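Local coordinates for transcriptional regulator (LacI family) (Clostridium acetobutylicum ATCC 824, PDB 3G85), which probably binds DNA control regions as a LacI-family transcription regulator, with a periplasmic-binding-protein-like core of the kind that senses small ligands in relatives, at residues L16-S19 with N25-S28; F30-Q35 with M225-Y230; D110-G115 with F149-H154; G115-L120 with L271-L276; D177-L182 with L201-V206. One frame throughout, in Å; residues are numbered along the deposited sequence.

Interaction 1 of 5, residues L16-S19 with N25-S28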
# COMPACT_ATOMS: atom_id res chain seq x y z
N LEU A 16 15.16 -1.42 8.42
CA LEU A 16 13.78 -1.26 8.02
C LEU A 16 12.94 -1.60 9.24
O LEU A 16 12.86 -2.77 9.64
CB LEU A 16 13.44 -2.20 6.87
CG LEU A 16 11.99 -2.22 6.39
CD1 LEU A 16 11.58 -0.85 5.80
CD2 LEU A 16 11.81 -3.34 5.40
N TYR A 17 12.32 -0.58 9.83
CA TYR A 17 11.40 -0.81 10.94
C TYR A 17 10.02 -1.22 10.41
O TYR A 17 9.43 -0.47 9.65
CB TYR A 17 11.31 0.42 11.81
CG TYR A 17 12.52 0.53 12.69
CD1 TYR A 17 12.58 -0.17 13.89
CD2 TYR A 17 13.64 1.27 12.27
CE1 TYR A 17 13.70 -0.11 14.70
CE2 TYR A 17 14.80 1.34 13.07
CZ TYR A 17 14.81 0.62 14.29
OH TYR A 17 15.92 0.66 15.10
N TRP A 18 9.53 -2.38 10.87
CA TRP A 18 8.35 -3.04 10.32
C TRP A 18 7.26 -3.19 11.39
O TRP A 18 7.33 -4.11 12.24
CB TRP A 18 8.72 -4.44 9.78
CG TRP A 18 7.60 -5.05 9.00
CD1 TRP A 18 6.68 -5.96 9.43
CD2 TRP A 18 7.29 -4.78 7.61
NE1 TRP A 18 5.80 -6.27 8.40
CE2 TRP A 18 6.14 -5.53 7.29
CE3 TRP A 18 7.84 -3.93 6.64
CZ2 TRP A 18 5.59 -5.52 6.00
CZ3 TRP A 18 7.25 -3.88 5.36
CH2 TRP A 18 6.13 -4.68 5.07
N SER A 19 6.30 -2.28 11.36
CA SER A 19 5.19 -2.28 12.33
C SER A 19 4.34 -3.57 12.27
O SER A 19 4.06 -4.12 11.19
CB SER A 19 4.32 -1.06 12.06
OG SER A 19 3.29 -0.99 13.03
N ASN A 25 2.56 -10.29 4.63
CA ASN A 25 2.92 -10.72 3.27
C ASN A 25 3.57 -9.63 2.44
O ASN A 25 4.31 -9.92 1.48
CB ASN A 25 1.70 -11.27 2.54
CG ASN A 25 1.23 -12.53 3.16
OD1 ASN A 25 0.46 -12.50 4.11
ND2 ASN A 25 1.73 -13.64 2.68
N ILE A 26 3.29 -8.38 2.79
CA ILE A 26 3.84 -7.28 2.02
C ILE A 26 5.38 -7.23 2.14
O ILE A 26 6.08 -6.69 1.28
CB ILE A 26 3.20 -5.92 2.41
CG1 ILE A 26 1.69 -5.96 2.16
CG2 ILE A 26 3.80 -4.80 1.55
CD1 ILE A 26 0.88 -4.77 2.77
N ILE A 27 5.90 -7.84 3.21
CA ILE A 27 7.32 -7.72 3.51
C ILE A 27 8.17 -8.32 2.38
O ILE A 27 9.26 -7.84 2.11
CB ILE A 27 7.63 -8.26 4.93
CG1 ILE A 27 8.84 -7.52 5.57
CG2 ILE A 27 7.76 -9.75 4.93
CD1 ILE A 27 10.17 -8.05 5.17
N SER A 28 7.62 -9.28 1.64
CA SER A 28 8.37 -9.88 0.55
C SER A 28 8.80 -8.88 -0.54
O SER A 28 9.88 -9.01 -1.11
CB SER A 28 7.57 -11.05 -0.05
OG SER A 28 6.39 -10.57 -0.67

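Interaction 2 of 5, residues F30-Q35 with M225-Y230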
# COMPACT_ATOMS: atom_id res chain seq x y z
N PHE A 30 9.27 -5.62 -0.14
CA PHE A 30 10.31 -4.77 0.44
C PHE A 30 11.66 -5.48 0.38
O PHE A 30 12.67 -4.90 -0.05
CB PHE A 30 9.96 -4.49 1.88
CG PHE A 30 9.12 -3.29 2.06
CD1 PHE A 30 9.72 -2.06 2.34
CD2 PHE A 30 7.73 -3.39 1.97
CE1 PHE A 30 8.93 -0.90 2.55
CE2 PHE A 30 6.92 -2.23 2.19
CZ PHE A 30 7.54 -0.98 2.46
N LEU A 31 11.68 -6.71 0.85
CA LEU A 31 12.90 -7.52 0.81
C LEU A 31 13.37 -7.69 -0.64
O LEU A 31 14.55 -7.49 -0.94
CB LEU A 31 12.66 -8.88 1.49
CG LEU A 31 13.89 -9.78 1.63
CD1 LEU A 31 14.94 -9.01 2.42
CD2 LEU A 31 13.54 -11.11 2.30
N ARG A 32 12.46 -8.02 -1.56
CA ARG A 32 12.85 -8.18 -2.96
C ARG A 32 13.45 -6.90 -3.48
O ARG A 32 14.51 -6.93 -4.11
CB ARG A 32 11.68 -8.58 -3.85
CG ARG A 32 12.14 -8.98 -5.23
CD ARG A 32 11.00 -9.22 -6.22
NE ARG A 32 9.92 -10.04 -5.68
CZ ARG A 32 9.87 -11.37 -5.66
NH1 ARG A 32 10.90 -12.10 -6.13
NH2 ARG A 32 8.79 -11.97 -5.13
N GLY A 33 12.80 -5.76 -3.21
CA GLY A 33 13.31 -4.47 -3.69
C GLY A 33 14.67 -4.13 -3.09
O GLY A 33 15.55 -3.61 -3.80
N LEU A 34 14.82 -4.41 -1.79
CA LEU A 34 16.10 -4.14 -1.10
C LEU A 34 17.23 -5.06 -1.58
O LEU A 34 18.31 -4.55 -1.89
CB LEU A 34 15.97 -4.22 0.42
CG LEU A 34 15.04 -3.18 1.09
CD1 LEU A 34 14.82 -3.64 2.53
CD2 LEU A 34 15.53 -1.72 0.99
N GLN A 35 16.99 -6.37 -1.63
CA GLN A 35 17.98 -7.33 -2.18
C GLN A 35 18.45 -6.85 -3.56
O GLN A 35 19.65 -6.84 -3.88
CB GLN A 35 17.41 -8.78 -2.22
CG GLN A 35 17.22 -9.48 -0.81
CD GLN A 35 16.43 -10.83 -0.86
OE1 GLN A 35 16.63 -11.73 -0.02
NE2 GLN A 35 15.53 -10.97 -1.84
N MSE A 225 -1.02 -4.74 -3.31
CA MSE A 225 -0.13 -4.56 -2.15
C MSE A 225 0.86 -5.70 -2.06
O MSE A 225 2.02 -5.48 -1.71
CB MSE A 225 -0.95 -4.48 -0.85
CG MSE A 225 -2.08 -3.48 -0.94
SE MSE A 225 -2.74 -3.12 0.87
CE MSE A 225 -3.69 -1.54 0.49
N ASN A 226 0.38 -6.92 -2.32
CA ASN A 226 1.24 -8.10 -2.31
C ASN A 226 1.83 -8.35 -3.69
O ASN A 226 1.53 -7.64 -4.66
CB ASN A 226 0.49 -9.36 -1.80
CG ASN A 226 0.09 -9.25 -0.32
OD1 ASN A 226 0.86 -8.81 0.52
ND2 ASN A 226 -1.14 -9.64 -0.01
N ASP A 227 2.68 -9.36 -3.78
CA ASP A 227 3.33 -9.76 -5.03
C ASP A 227 2.39 -9.74 -6.26
O ASP A 227 1.37 -10.40 -6.28
CB ASP A 227 3.91 -11.16 -4.77
CG ASP A 227 4.90 -11.61 -5.81
OD1 ASP A 227 4.65 -11.43 -7.03
OD2 ASP A 227 5.92 -12.22 -5.37
N ARG A 228 2.74 -8.94 -7.28
CA ARG A 228 1.97 -8.79 -8.52
C ARG A 228 1.59 -10.12 -9.21
O ARG A 228 0.58 -10.19 -9.94
CB ARG A 228 2.77 -7.95 -9.53
CG ARG A 228 2.97 -6.47 -9.16
CD ARG A 228 3.71 -5.77 -10.34
NE ARG A 228 3.73 -4.32 -10.14
CZ ARG A 228 4.68 -3.49 -10.60
NH1 ARG A 228 5.71 -3.96 -11.31
NH2 ARG A 228 4.59 -2.17 -10.35
N GLU A 229 2.39 -11.17 -9.03
CA GLU A 229 2.10 -12.41 -9.73
C GLU A 229 0.80 -13.11 -9.30
O GLU A 229 0.21 -13.88 -10.09
CB GLU A 229 3.30 -13.39 -9.67
CG GLU A 229 4.37 -13.01 -10.70
CD GLU A 229 5.44 -14.06 -10.91
OE1 GLU A 229 5.25 -15.24 -10.56
OE2 GLU A 229 6.50 -13.66 -11.43
N TYR A 230 0.37 -12.91 -8.06
CA TYR A 230 -0.86 -13.56 -7.59
C TYR A 230 -2.07 -13.08 -8.39
O TYR A 230 -2.97 -13.85 -8.73
CB TYR A 230 -1.08 -13.37 -6.09
CG TYR A 230 -0.14 -14.18 -5.24
CD1 TYR A 230 -0.30 -15.56 -5.09
CD2 TYR A 230 0.92 -13.57 -4.57
CE1 TYR A 230 0.58 -16.32 -4.31
CE2 TYR A 230 1.81 -14.32 -3.77
CZ TYR A 230 1.62 -15.68 -3.65
OH TYR A 230 2.49 -16.42 -2.88

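Interaction 3 of 5, residues D110-G115 with F149-H154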
# COMPACT_ATOMS: atom_id res chain seq x y z
N ASP A 110 1.36 8.41 -5.10
CA ASP A 110 0.19 9.33 -5.12
C ASP A 110 -1.11 8.56 -4.92
O ASP A 110 -1.71 8.07 -5.86
CB ASP A 110 0.12 10.18 -6.38
CG ASP A 110 -0.84 11.40 -6.20
OD1 ASP A 110 -1.85 11.30 -5.47
OD2 ASP A 110 -0.57 12.46 -6.79
N ASN A 111 -1.48 8.47 -3.65
CA ASN A 111 -2.55 7.60 -3.17
C ASN A 111 -3.89 8.00 -3.75
O ASN A 111 -4.59 7.17 -4.28
CB ASN A 111 -2.56 7.64 -1.63
CG ASN A 111 -1.32 7.01 -1.05
OD1 ASN A 111 -1.14 5.80 -1.15
ND2 ASN A 111 -0.43 7.84 -0.48
N TYR A 112 -4.24 9.28 -3.63
CA TYR A 112 -5.48 9.76 -4.23
C TYR A 112 -5.56 9.40 -5.72
O TYR A 112 -6.58 8.89 -6.17
CB TYR A 112 -5.61 11.26 -3.98
CG TYR A 112 -6.96 11.82 -4.40
CD1 TYR A 112 -7.98 11.99 -3.47
CD2 TYR A 112 -7.21 12.15 -5.74
CE1 TYR A 112 -9.23 12.50 -3.85
CE2 TYR A 112 -8.44 12.67 -6.12
CZ TYR A 112 -9.44 12.84 -5.17
OH TYR A 112 -10.67 13.35 -5.56
N LYS A 113 -4.51 9.66 -6.49
CA LYS A 113 -4.53 9.32 -7.91
C LYS A 113 -4.68 7.83 -8.19
O LYS A 113 -5.21 7.46 -9.23
CB LYS A 113 -3.33 9.86 -8.70
CG LYS A 113 -3.33 11.38 -8.88
CD LYS A 113 -2.17 11.77 -9.80
CE LYS A 113 -2.20 13.27 -10.12
NZ LYS A 113 -1.89 14.07 -8.89
N MSE A 114 -4.17 6.96 -7.32
CA MSE A 114 -4.44 5.52 -7.49
C MSE A 114 -5.94 5.18 -7.45
O MSE A 114 -6.44 4.46 -8.32
CB MSE A 114 -3.71 4.71 -6.42
CG MSE A 114 -2.17 4.77 -6.60
SE MSE A 114 -1.31 3.70 -5.22
CE MSE A 114 -1.72 1.92 -5.91
N GLY A 115 -6.63 5.68 -6.42
CA GLY A 115 -8.10 5.50 -6.34
C GLY A 115 -8.78 6.08 -7.57
O GLY A 115 -9.70 5.49 -8.16
N PHE A 149 -10.98 7.10 -5.06
CA PHE A 149 -11.97 6.28 -5.75
C PHE A 149 -13.39 6.87 -5.61
O PHE A 149 -14.08 7.06 -6.61
CB PHE A 149 -11.98 4.82 -5.24
CG PHE A 149 -12.96 3.94 -5.97
CD1 PHE A 149 -12.66 3.50 -7.26
CD2 PHE A 149 -14.19 3.57 -5.39
CE1 PHE A 149 -13.54 2.68 -7.96
CE2 PHE A 149 -15.11 2.77 -6.11
CZ PHE A 149 -14.81 2.34 -7.40
N ILE A 150 -13.80 7.13 -4.38
CA ILE A 150 -15.15 7.56 -4.04
C ILE A 150 -15.49 8.92 -4.68
O ILE A 150 -16.51 9.05 -5.36
CB ILE A 150 -15.34 7.60 -2.49
CG1 ILE A 150 -15.20 6.20 -1.88
CG2 ILE A 150 -16.68 8.22 -2.09
CD1 ILE A 150 -15.96 5.16 -2.63
N GLU A 151 -14.63 9.91 -4.45
CA GLU A 151 -14.78 11.25 -5.03
C GLU A 151 -14.78 11.25 -6.55
O GLU A 151 -15.54 11.99 -7.18
CB GLU A 151 -13.73 12.22 -4.49
CG GLU A 151 -13.91 12.53 -2.98
CD GLU A 151 -12.84 13.43 -2.36
OE1 GLU A 151 -12.07 14.12 -3.08
OE2 GLU A 151 -12.79 13.47 -1.10
N THR A 152 -13.93 10.41 -7.15
CA THR A 152 -13.86 10.32 -8.59
C THR A 152 -15.12 9.67 -9.13
O THR A 152 -15.60 10.01 -10.22
CB THR A 152 -12.56 9.61 -9.07
OG1 THR A 152 -11.41 10.31 -8.53
CG2 THR A 152 -12.48 9.56 -10.58
N CYS A 153 -15.68 8.72 -8.38
CA CYS A 153 -16.92 8.10 -8.81
C CYS A 153 -18.03 9.15 -8.83
O CYS A 153 -18.75 9.24 -9.82
CB CYS A 153 -17.32 6.94 -7.90
SG CYS A 153 -16.40 5.43 -8.27
N HIS A 154 -18.15 9.92 -7.75
CA HIS A 154 -19.14 11.01 -7.66
C HIS A 154 -19.01 12.00 -8.82
O HIS A 154 -20.01 12.42 -9.40
CB HIS A 154 -19.02 11.76 -6.33
CG HIS A 154 -19.29 10.91 -5.11
ND1 HIS A 154 -18.96 11.32 -3.83
CD2 HIS A 154 -19.85 9.67 -4.98
CE1 HIS A 154 -19.32 10.38 -2.97
NE2 HIS A 154 -19.85 9.37 -3.64

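Interaction 4 of 5, residues G115-L120 with L271-L276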
# COMPACT_ATOMS: atom_id res chain seq x y z
N GLY A 115 -6.63 5.68 -6.42
CA GLY A 115 -8.10 5.50 -6.34
C GLY A 115 -8.78 6.08 -7.57
O GLY A 115 -9.70 5.49 -8.16
N GLU A 116 -8.34 7.27 -7.94
CA GLU A 116 -8.85 7.92 -9.14
C GLU A 116 -8.71 7.06 -10.40
O GLU A 116 -9.66 6.94 -11.17
CB GLU A 116 -8.16 9.27 -9.30
CG GLU A 116 -8.61 10.11 -10.49
CD GLU A 116 -7.88 11.45 -10.51
OE1 GLU A 116 -6.63 11.46 -10.59
OE2 GLU A 116 -8.56 12.49 -10.42
N LYS A 117 -7.53 6.46 -10.64
CA LYS A 117 -7.39 5.57 -11.79
C LYS A 117 -8.37 4.40 -11.76
O LYS A 117 -8.83 3.98 -12.82
CB LYS A 117 -5.96 4.99 -11.90
CG LYS A 117 -4.85 6.00 -12.11
CD LYS A 117 -3.51 5.28 -12.39
CE LYS A 117 -2.37 6.29 -12.19
NZ LYS A 117 -1.03 5.71 -12.48
N ALA A 118 -8.62 3.81 -10.58
CA ALA A 118 -9.57 2.69 -10.49
C ALA A 118 -10.97 3.18 -10.90
O ALA A 118 -11.64 2.55 -11.72
CB ALA A 118 -9.59 2.11 -9.09
N SER A 119 -11.37 4.33 -10.37
CA SER A 119 -12.65 4.94 -10.74
C SER A 119 -12.78 5.26 -12.22
O SER A 119 -13.80 4.93 -12.84
CB SER A 119 -12.91 6.20 -9.93
OG SER A 119 -14.20 6.69 -10.30
N LEU A 120 -11.75 5.89 -12.80
CA LEU A 120 -11.78 6.25 -14.22
C LEU A 120 -11.83 5.04 -15.14
O LEU A 120 -12.36 5.14 -16.25
CB LEU A 120 -10.62 7.20 -14.58
CG LEU A 120 -10.71 8.58 -13.89
CD1 LEU A 120 -9.46 9.44 -14.11
CD2 LEU A 120 -11.99 9.36 -14.28
N LEU A 271 7.87 11.13 -5.10
CA LEU A 271 6.52 10.73 -5.29
C LEU A 271 6.39 9.79 -6.50
O LEU A 271 6.63 10.21 -7.62
CB LEU A 271 5.63 11.97 -5.47
CG LEU A 271 4.13 11.72 -5.43
CD1 LEU A 271 3.61 11.08 -4.08
CD2 LEU A 271 3.34 13.02 -5.74
N PHE A 272 6.04 8.53 -6.24
CA PHE A 272 5.86 7.55 -7.31
C PHE A 272 4.48 7.59 -7.89
O PHE A 272 3.51 7.99 -7.20
CB PHE A 272 6.11 6.11 -6.82
CG PHE A 272 7.56 5.75 -6.74
CD1 PHE A 272 8.11 4.84 -7.64
CD2 PHE A 272 8.40 6.37 -5.79
CE1 PHE A 272 9.46 4.51 -7.58
CE2 PHE A 272 9.74 6.05 -5.71
CZ PHE A 272 10.27 5.14 -6.61
N ASP A 273 4.39 7.14 -9.13
CA ASP A 273 3.09 6.92 -9.75
C ASP A 273 2.73 5.46 -9.46
O ASP A 273 3.55 4.58 -9.72
CB ASP A 273 3.18 7.11 -11.26
CG ASP A 273 1.88 6.68 -11.99
OD1 ASP A 273 0.88 7.40 -11.87
OD2 ASP A 273 1.83 5.60 -12.63
N GLY A 274 1.53 5.17 -8.95
CA GLY A 274 1.13 3.75 -8.78
C GLY A 274 0.45 3.29 -10.07
O GLY A 274 -0.59 3.82 -10.40
N PRO A 275 1.09 2.39 -10.86
CA PRO A 275 0.55 2.13 -12.21
C PRO A 275 -0.73 1.32 -12.23
O PRO A 275 -0.88 0.36 -11.45
CB PRO A 275 1.63 1.28 -12.88
CG PRO A 275 2.26 0.55 -11.74
CD PRO A 275 2.29 1.58 -10.59
N LEU A 276 -1.64 1.68 -13.14
CA LEU A 276 -2.74 0.78 -13.45
C LEU A 276 -2.24 -0.33 -14.35
O LEU A 276 -1.69 -0.08 -15.46
CB LEU A 276 -3.92 1.54 -14.07
CG LEU A 276 -5.08 0.72 -14.67
CD1 LEU A 276 -5.96 0.13 -13.58
CD2 LEU A 276 -5.91 1.65 -15.54
O HOH W 1 -1.06 3.90 -14.88

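Interaction 5 of 5, residues D177-L182 with L201-V206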
# COMPACT_ATOMS: atom_id res chain seq x y z
N ASP A 177 -15.19 -13.77 3.23
CA ASP A 177 -16.26 -13.31 4.11
C ASP A 177 -17.04 -12.10 3.54
O ASP A 177 -18.29 -12.07 3.58
CB ASP A 177 -15.72 -13.03 5.50
CG ASP A 177 -15.31 -14.29 6.25
OD1 ASP A 177 -15.66 -15.41 5.82
OD2 ASP A 177 -14.59 -14.15 7.27
N ALA A 178 -16.31 -11.15 2.96
CA ALA A 178 -16.91 -9.94 2.41
C ALA A 178 -17.77 -10.26 1.18
O ALA A 178 -18.85 -9.68 1.02
CB ALA A 178 -15.81 -8.90 2.06
N ALA A 179 -17.31 -11.16 0.32
CA ALA A 179 -18.05 -11.50 -0.89
C ALA A 179 -19.37 -12.19 -0.54
O ALA A 179 -20.38 -12.02 -1.24
CB ALA A 179 -17.22 -12.40 -1.80
N LYS A 180 -19.35 -13.00 0.51
CA LYS A 180 -20.56 -13.70 0.97
C LYS A 180 -21.63 -12.69 1.42
O LYS A 180 -22.82 -12.86 1.14
CB LYS A 180 -20.22 -14.70 2.07
CG LYS A 180 -19.44 -15.90 1.57
CD LYS A 180 -19.20 -16.96 2.65
CE LYS A 180 -18.40 -18.13 2.09
NZ LYS A 180 -18.22 -19.21 3.14
N LYS A 181 -21.20 -11.61 2.06
CA LYS A 181 -22.11 -10.50 2.41
C LYS A 181 -22.54 -9.74 1.17
O LYS A 181 -23.73 -9.46 1.00
CB LYS A 181 -21.44 -9.53 3.37
CG LYS A 181 -20.96 -10.16 4.60
CD LYS A 181 -20.27 -9.14 5.50
CE LYS A 181 -19.58 -9.89 6.64
NZ LYS A 181 -18.73 -9.03 7.50
N LEU A 182 -21.58 -9.38 0.32
CA LEU A 182 -21.87 -8.73 -0.96
C LEU A 182 -22.98 -9.49 -1.67
O LEU A 182 -23.89 -8.88 -2.21
CB LEU A 182 -20.64 -8.66 -1.89
CG LEU A 182 -20.75 -7.95 -3.24
CD1 LEU A 182 -21.07 -6.44 -3.04
CD2 LEU A 182 -19.49 -8.12 -4.11
N LEU A 201 -8.64 -11.49 -4.19
CA LEU A 201 -8.45 -12.93 -4.43
C LEU A 201 -9.50 -13.78 -3.71
O LEU A 201 -10.03 -14.75 -4.28
CB LEU A 201 -7.05 -13.39 -4.02
CG LEU A 201 -5.94 -12.81 -4.90
CD1 LEU A 201 -4.59 -13.17 -4.25
CD2 LEU A 201 -6.07 -13.26 -6.41
N GLY A 202 -9.85 -13.37 -2.50
CA GLY A 202 -10.92 -14.04 -1.74
C GLY A 202 -12.28 -13.85 -2.41
O GLY A 202 -13.09 -14.79 -2.48
N VAL A 203 -12.54 -12.63 -2.88
CA VAL A 203 -13.79 -12.32 -3.60
C VAL A 203 -13.97 -13.22 -4.83
O VAL A 203 -15.01 -13.84 -5.03
CB VAL A 203 -13.86 -10.86 -4.00
CG1 VAL A 203 -15.05 -10.65 -5.02
CG2 VAL A 203 -13.96 -9.94 -2.76
N ILE A 204 -12.93 -13.33 -5.64
CA ILE A 204 -13.00 -14.15 -6.84
C ILE A 204 -13.20 -15.63 -6.49
O ILE A 204 -13.89 -16.34 -7.25
CB ILE A 204 -11.74 -13.90 -7.71
CG1 ILE A 204 -11.87 -12.55 -8.38
CG2 ILE A 204 -11.54 -14.97 -8.75
CD1 ILE A 204 -10.51 -11.95 -8.63
N SER A 205 -12.66 -16.08 -5.34
CA SER A 205 -12.87 -17.45 -4.86
C SER A 205 -14.40 -17.72 -4.81
O SER A 205 -14.90 -18.72 -5.34
CB SER A 205 -12.25 -17.65 -3.47
OG SER A 205 -12.50 -18.93 -2.92
N VAL A 206 -15.11 -16.79 -4.19
CA VAL A 206 -16.56 -16.93 -3.99
C VAL A 206 -17.32 -16.76 -5.31
O VAL A 206 -18.19 -17.57 -5.64
CB VAL A 206 -17.06 -15.94 -2.92
CG1 VAL A 206 -18.61 -15.96 -2.84
CG2 VAL A 206 -16.47 -16.28 -1.59

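Interaction 1 of 5, residues L16-S19 with N25-S28
Trp18 lays the broad face of its indole against Ile27, and this pair makes the tight half of the contact. The methylene CG1 of Ile27 stands 3.6 Å from the centroid of the Trp18 six-membered ring, only 5° off the ring normal, a well-centred CH-pi contact. Beside it, CB of Ile27 reaches CZ2 of Trp18 at 3.6 Å. The indole reaches this place because its CG lies anti to the backbone N (chi1 -170°), which throws the bicycle off the strand toward the start of the helix. A large flat ring suits a site where one side chain must span the 8.3 Å between Trp18 CA and Ile27 CA.

Ile26 belongs to the looser half. Its CB comes no nearer than 4.1 Å to Trp18 CH2, and the residue keeps part of its surface in solvent, where a glycerol, probably from the crystallisation liquor, lies about 5 Å from its side chain. At Asn25, an exposed residue, CB is directed away from the strand.

Strand 13-19 and helix 27-40 open a beta-alpha-beta unit that continues into strand 46-52. Trp18 bonds through its backbone to Cys50 there, Ile27 packs on Ile49, and Phe30, one turn along the helix, meets the indole edge-to-face.

Interaction 2 of 5, residues F30-Q35 with M225-Y230
Arg32 bridges to Asp227, joining helix 27-40 of one subdomain to the loop and short helix that follow strand 219-224 of the other. Along segment 30-35, Phe30 comes first and is buried; it turns inward to Phe97 and Ile245, as suits a large aromatic ring. Two residues on, Arg32 faces the opposing segment. Its long chain starts with CG anti to the backbone N (chi1 -169°) and bends at chi3, which swings the guanidinium out to the carboxylate. NH2 of Arg32 lies 2.9 Å from OD2 of Asp227 in a salt bridge, made by this one pair of atoms: the two flat groups are turned 75° apart, not side by side. Farther along, Leu34 returns to the interior, packing on Ala249 and Ile253 of helix 245-260.

The other oxygen of Asp227 has its own task. As N-cap of helix 228-232, OD1 of Asp227 accepts from Glu229 N at 3.0 Å in a nearly straight bond, on its anti side and slightly out of the carboxylate plane. The carboxylate thus divides its oxygens between a helix start and a cation. Both influences would probably favour its ionised form, although the exposed position of Arg32 suggests that solvent probably weakens the bridge.

Interaction 3 of 5, residues D110-G115 with F149-H154
Helices 111-124 and 140-155 flank strand 131-134 along the chain and form a helix pair of the C-terminal subdomain of the periplasmic-binding-protein-like fold, where Tyr112 and Gly115 meet Glu151 and Phe149. The segments run at 49° to each other, with axes 8.8 Å apart at their closest.

Gly115 makes the near approach possible. Having no side chain, it lets its CA come within 4.0 Å of Phe149 CA, and its carbonyl O receives a CA-H...O contact from Phe149 CA at 3.4 Å. The same oxygen lies at the edge of the Phe149 ring, while Cys153 SG sits over one face but displaced from the ring centre. The ring also stacks on Phe193, a fitting place for a buried aromatic.

Toward its outer side the contact turns polar. Tyr112, with CG anti to the backbone N (chi1 -172°), stretches across to the second helix, where its hydroxyl donates to Glu151 OE1 over 3.0 Å. The oxygen is met on its anti side, 31° out of the carboxylate plane, and lies at the edge of the phenol ring. The shaft of Glu151 contributes too, CB lying 3.4 Å from Tyr112 OH. Thr152 faces helix 111-124, but its OG1 bonds back to Gly148 O.

Asp110 begins helix 111-124 as N-cap: OD1 takes Lys113 N, and OD2 forms a salt bridge with Lys113 NZ. Glycine gives the buried part its closeness, while the directional phenol-carboxylate bond, probably strengthened by the charge on Glu151, fixes how the outer part is set.

Interaction 4 of 5, residues G115-L120 with L271-L276
Lys117 NZ is gripped by two acceptors of segment 271-276, Asp273 and Gly274 O, and by a water. The shortest of these bonds is also a salt bridge: NZ of Lys117 donates to Asp273 OD1 at 2.6 Å, on the syn side of the carboxylate and 17° out of its plane. The ammonium sits near both oxygens, Asp273 OD2 being 2.9 Å from Lys117 NZ, though the bond itself goes to OD1. The second acceptor, Gly274 O, is 2.8 Å from NZ and approached from above the carbonyl plane. The water lies 3.0 Å from NZ and also accepts from Leu276 N at 2.9 Å, so it ties the ammonium group to the backbone beyond Pro275.

The aliphatic part of the lysine gives the next layer. Beyond CG the chain is fully extended, which carries the ammonium group past Leu276 to the aspartate; CD of Lys117 passes CB of Leu276 at 4.1 Å, the two side chains running in opposite directions. Lysine suits this place because its methylenes can lie along a leucine while its end reaches a charge at the surface.

Farther out, both ends of segment 271-276 are held. Phe272 bonds through its backbone to Asn108 and Asp110 and sets its ring on helix 245-260. Pro275 bonds through its backbone to Asp242, and Leu276 packs on Thr239 and Val241.

Running from the parallel sheet to the mixed one, the segment is an interdomain crossover characteristic of the type I periplasmic-binding-protein fold.

Interaction 5 of 5, residues D177-L182 with L201-V206
Val203 meets Ala179 first along segment 201-206. Its CA lies 3.9 Å from Ala179 CB, close enough that the alanine methyl rests almost on the backbone of the second helix, and its CG2 follows at 4.2 Å. The rest of Val203 serves the sheet beneath, touching Ile133 and Ile220, so a branched side chain can face two neighbours at once. Ile204, next in line, has its CB directed away from helix 172-182, and its side chain packs on Ile214 and Pro236.

One turn after Val203, Val206 is directed toward the first helix. Its CB approaches Ala179 CB to 3.7 Å; the alanine methyl rests against CB of Val206, with the two valine methyls, CG1 and CG2, flanking it at 4.0 Å each. CG2 of Val206 also brushes the stem of Lys180, an exposed residue. Val176, a turn earlier in helix 172-182, packs on Val206 as well.

Nothing polar crosses this interface. A small residue opposite beta-branched ones lets the axes approach to 8.2 Å at a crossing angle of -51°, and the contact rests on shape and the exclusion of water, with the lysine marking where it reaches the surface.

In the fold
Interactions 3 and 5 are the buried helix-helix contacts, both in the C-terminal subdomain; interaction 5 is wholly apolar, whereas interaction 3 adds a polar outer edge. Interaction 1 is partly buried and holds a strand to a helix in the N-terminal subdomain. Its helix 27-40 also serves interaction 2, and the two touch through Trp18 and Phe30. At the surface, interaction 2 joins the two subdomains and interaction 4 fastens a crossover between them to a helix; both rely on salt bridges, and they meet where Arg228 packs on Pro275. Interactions 3 and 4 share Gly115 and helix 111-124. The centre of interaction 5 is 23 to 26 Å from those of the others, though Leu201 touches Tyr230 of interaction 2.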